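Local coordinates for protein dihydrodipicolinate synthase (Bacillus clausii KSM-K16, PDB 3E96) that probably acts as a 4-hydroxy-tetrahydrodipicolinate synthase, a TIM-barrel lyase expected to form a Schiff base with its substrate, at residues B[83-88]-B[107-112]. Numbering follows the deposited sequence.
Sequences LVVAGI and ADAVMI
Ala107 CB lies 4.3 Å from Ala86 CB, just before 107-112 enters its strand. Asp108 binds Val84 twice, through its backbone and through its carboxylate. Its backbone N gives a bond to Val84 O, in the carbonyl plane, and Ala109 N adds a weak one to the same oxygen. With CG anti to the Asp108 carbonyl carbon (chi1 -63°), the carboxylate swings to 83-88, and Asp108 OD2 accepts Val84 N at 2.7 Å. That bond is nearly straight (168°) and uses the anti lone pair. Leu83 CD2 packs on the carboxylate carbon, with the two side chains about perpendicular. Cut back to an alanine, the residue would lose its carboxylate, which is likely to leave Val84 N without this acceptor and Leu83 CD2 without that contact. From Ala109 on, the two strands pair in parallel, their axes 35° apart. Ala109 O accepts Ala86 N at 2.8 Å. Val110 CB meets Ile88 CD1 at 3.9 Å. Met111 N reaches Ala86 O from above the carbonyl plane, and Met111 O takes Ile88 N at 2.9 Å. Met111 CB also touches Val85 CG1, on the barrel's inner face. Ile112 CG1 lies 4.0 Å from Ile88 CD1. The two strands and helix 92-105 between them make a beta-alpha-beta unit of the TIM barrel, and the helix packs on Ala86, Ile88 and Ala107. Helix 122-136 packs on Ile112, and Met111 lies near the predicted catalytic residues Tyr143, on strand 140-144, and Lys167, on strand 163-168.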
loop_
_atom_site.group_PDB
_atom_site.type_symbol
_atom_site.label_atom_id
_atom_site.label_comp_id
_atom_site.label_asym_id
_atom_site.label_seq_id
_atom_site.Cartn_x
_atom_site.Cartn_y
_atom_site.Cartn_z
ATOM N N LEU B 83 -8.500 23.928 10.935
ATOM C CA LEU B 83 -7.196 23.332 11.178
ATOM C C LEU B 83 -6.867 22.511 9.942
ATOM O O LEU B 83 -7.747 21.864 9.369
ATOM C CB LEU B 83 -7.232 22.410 12.400
ATOM C CG LEU B 83 -7.341 23.072 13.775
ATOM C CD1 LEU B 83 -7.451 22.003 14.857
ATOM C CD2 LEU B 83 -6.116 23.945 14.005
ATOM N N VAL B 84 -5.606 22.547 9.528
ATOM C CA VAL B 84 -5.164 21.795 8.363
ATOM C C VAL B 84 -4.238 20.675 8.821
ATOM O O VAL B 84 -3.175 20.933 9.381
ATOM C CB VAL B 84 -4.411 22.709 7.371
ATOM C CG1 VAL B 84 -3.877 21.892 6.200
ATOM C CG2 VAL B 84 -5.345 23.800 6.869
ATOM N N VAL B 85 -4.662 19.435 8.597
ATOM C CA VAL B 85 -3.882 18.264 8.973
ATOM C C VAL B 85 -3.384 17.616 7.687
ATOM O O VAL B 85 -4.179 17.173 6.860
ATOM C CB VAL B 85 -4.744 17.258 9.757
ATOM C CG1 VAL B 85 -3.905 16.040 10.141
ATOM C CG2 VAL B 85 -5.334 17.937 10.996
ATOM N N ALA B 86 -2.066 17.566 7.522
ATOM C CA ALA B 86 -1.471 17.010 6.313
ATOM C C ALA B 86 -1.169 15.516 6.362
ATOM O O ALA B 86 -0.421 15.046 7.220
ATOM C CB ALA B 86 -0.193 17.782 5.967
ATOM N N GLY B 87 -1.755 14.773 5.428
ATOM C CA GLY B 87 -1.497 13.350 5.367
ATOM C C GLY B 87 -0.094 13.133 4.825
ATOM O O GLY B 87 0.317 13.798 3.865
ATOM N N ILE B 88 0.650 12.224 5.451
ATOM C CA ILE B 88 2.007 11.899 5.018
ATOM C C ILE B 88 2.187 10.383 5.085
ATOM O O ILE B 88 1.387 9.684 5.719
ATOM C CB ILE B 88 3.085 12.597 5.903
ATOM C CG1 ILE B 88 2.999 12.103 7.348
ATOM C CG2 ILE B 88 2.894 14.109 5.860
ATOM C CD1 ILE B 88 4.081 12.706 8.258
ATOM N N ALA B 107 0.788 24.031 7.760
ATOM C CA ALA B 107 -0.166 23.053 8.277
ATOM C C ALA B 107 -0.125 23.102 9.800
ATOM O O ALA B 107 0.852 23.566 10.382
ATOM C CB ALA B 107 0.192 21.654 7.792
ATOM N N ASP B 108 -1.184 22.613 10.438
ATOM C CA ASP B 108 -1.275 22.611 11.893
ATOM C C ASP B 108 -0.796 21.303 12.499
ATOM O O ASP B 108 -0.372 21.257 13.653
ATOM C CB ASP B 108 -2.719 22.881 12.308
ATOM C CG ASP B 108 -3.197 24.241 11.861
ATOM O OD1 ASP B 108 -2.685 25.251 12.396
ATOM O OD2 ASP B 108 -4.070 24.304 10.970
ATOM N N ALA B 109 -0.867 20.238 11.712
ATOM C CA ALA B 109 -0.438 18.926 12.167
ATOM C C ALA B 109 -0.342 18.005 10.961
ATOM O O ALA B 109 -0.668 18.402 9.843
ATOM C CB ALA B 109 -1.452 18.363 13.168
ATOM N N VAL B 110 0.121 16.783 11.194
ATOM C CA VAL B 110 0.212 15.788 10.133
ATOM C C VAL B 110 -0.518 14.529 10.572
ATOM O O VAL B 110 -0.681 14.283 11.772
ATOM C CB VAL B 110 1.682 15.388 9.818
ATOM C CG1 VAL B 110 2.447 16.579 9.270
ATOM C CG2 VAL B 110 2.355 14.835 11.073
ATOM N N MET B 111 -0.989 13.756 9.598
ATOM C CA MET B 111 -1.637 12.478 9.870
ATOM C C MET B 111 -0.748 11.457 9.178
ATOM O O MET B 111 -0.564 11.500 7.959
ATOM C CB MET B 111 -3.048 12.387 9.275
ATOM C CG MET B 111 -3.671 10.973 9.423
ATOM S SD MET B 111 -5.198 10.699 8.487
ATOM C CE MET B 111 -4.557 10.630 6.821
ATOM N N ILE B 112 -0.176 10.549 9.952
ATOM C CA ILE B 112 0.684 9.540 9.366
ATOM C C ILE B 112 -0.172 8.355 8.944
ATOM O O ILE B 112 -0.785 7.688 9.783
ATOM C CB ILE B 112 1.751 9.050 10.365
ATOM C CG1 ILE B 112 2.465 10.249 11.002
ATOM C CG2 ILE B 112 2.769 8.175 9.641
ATOM C CD1 ILE B 112 3.458 9.855 12.091
#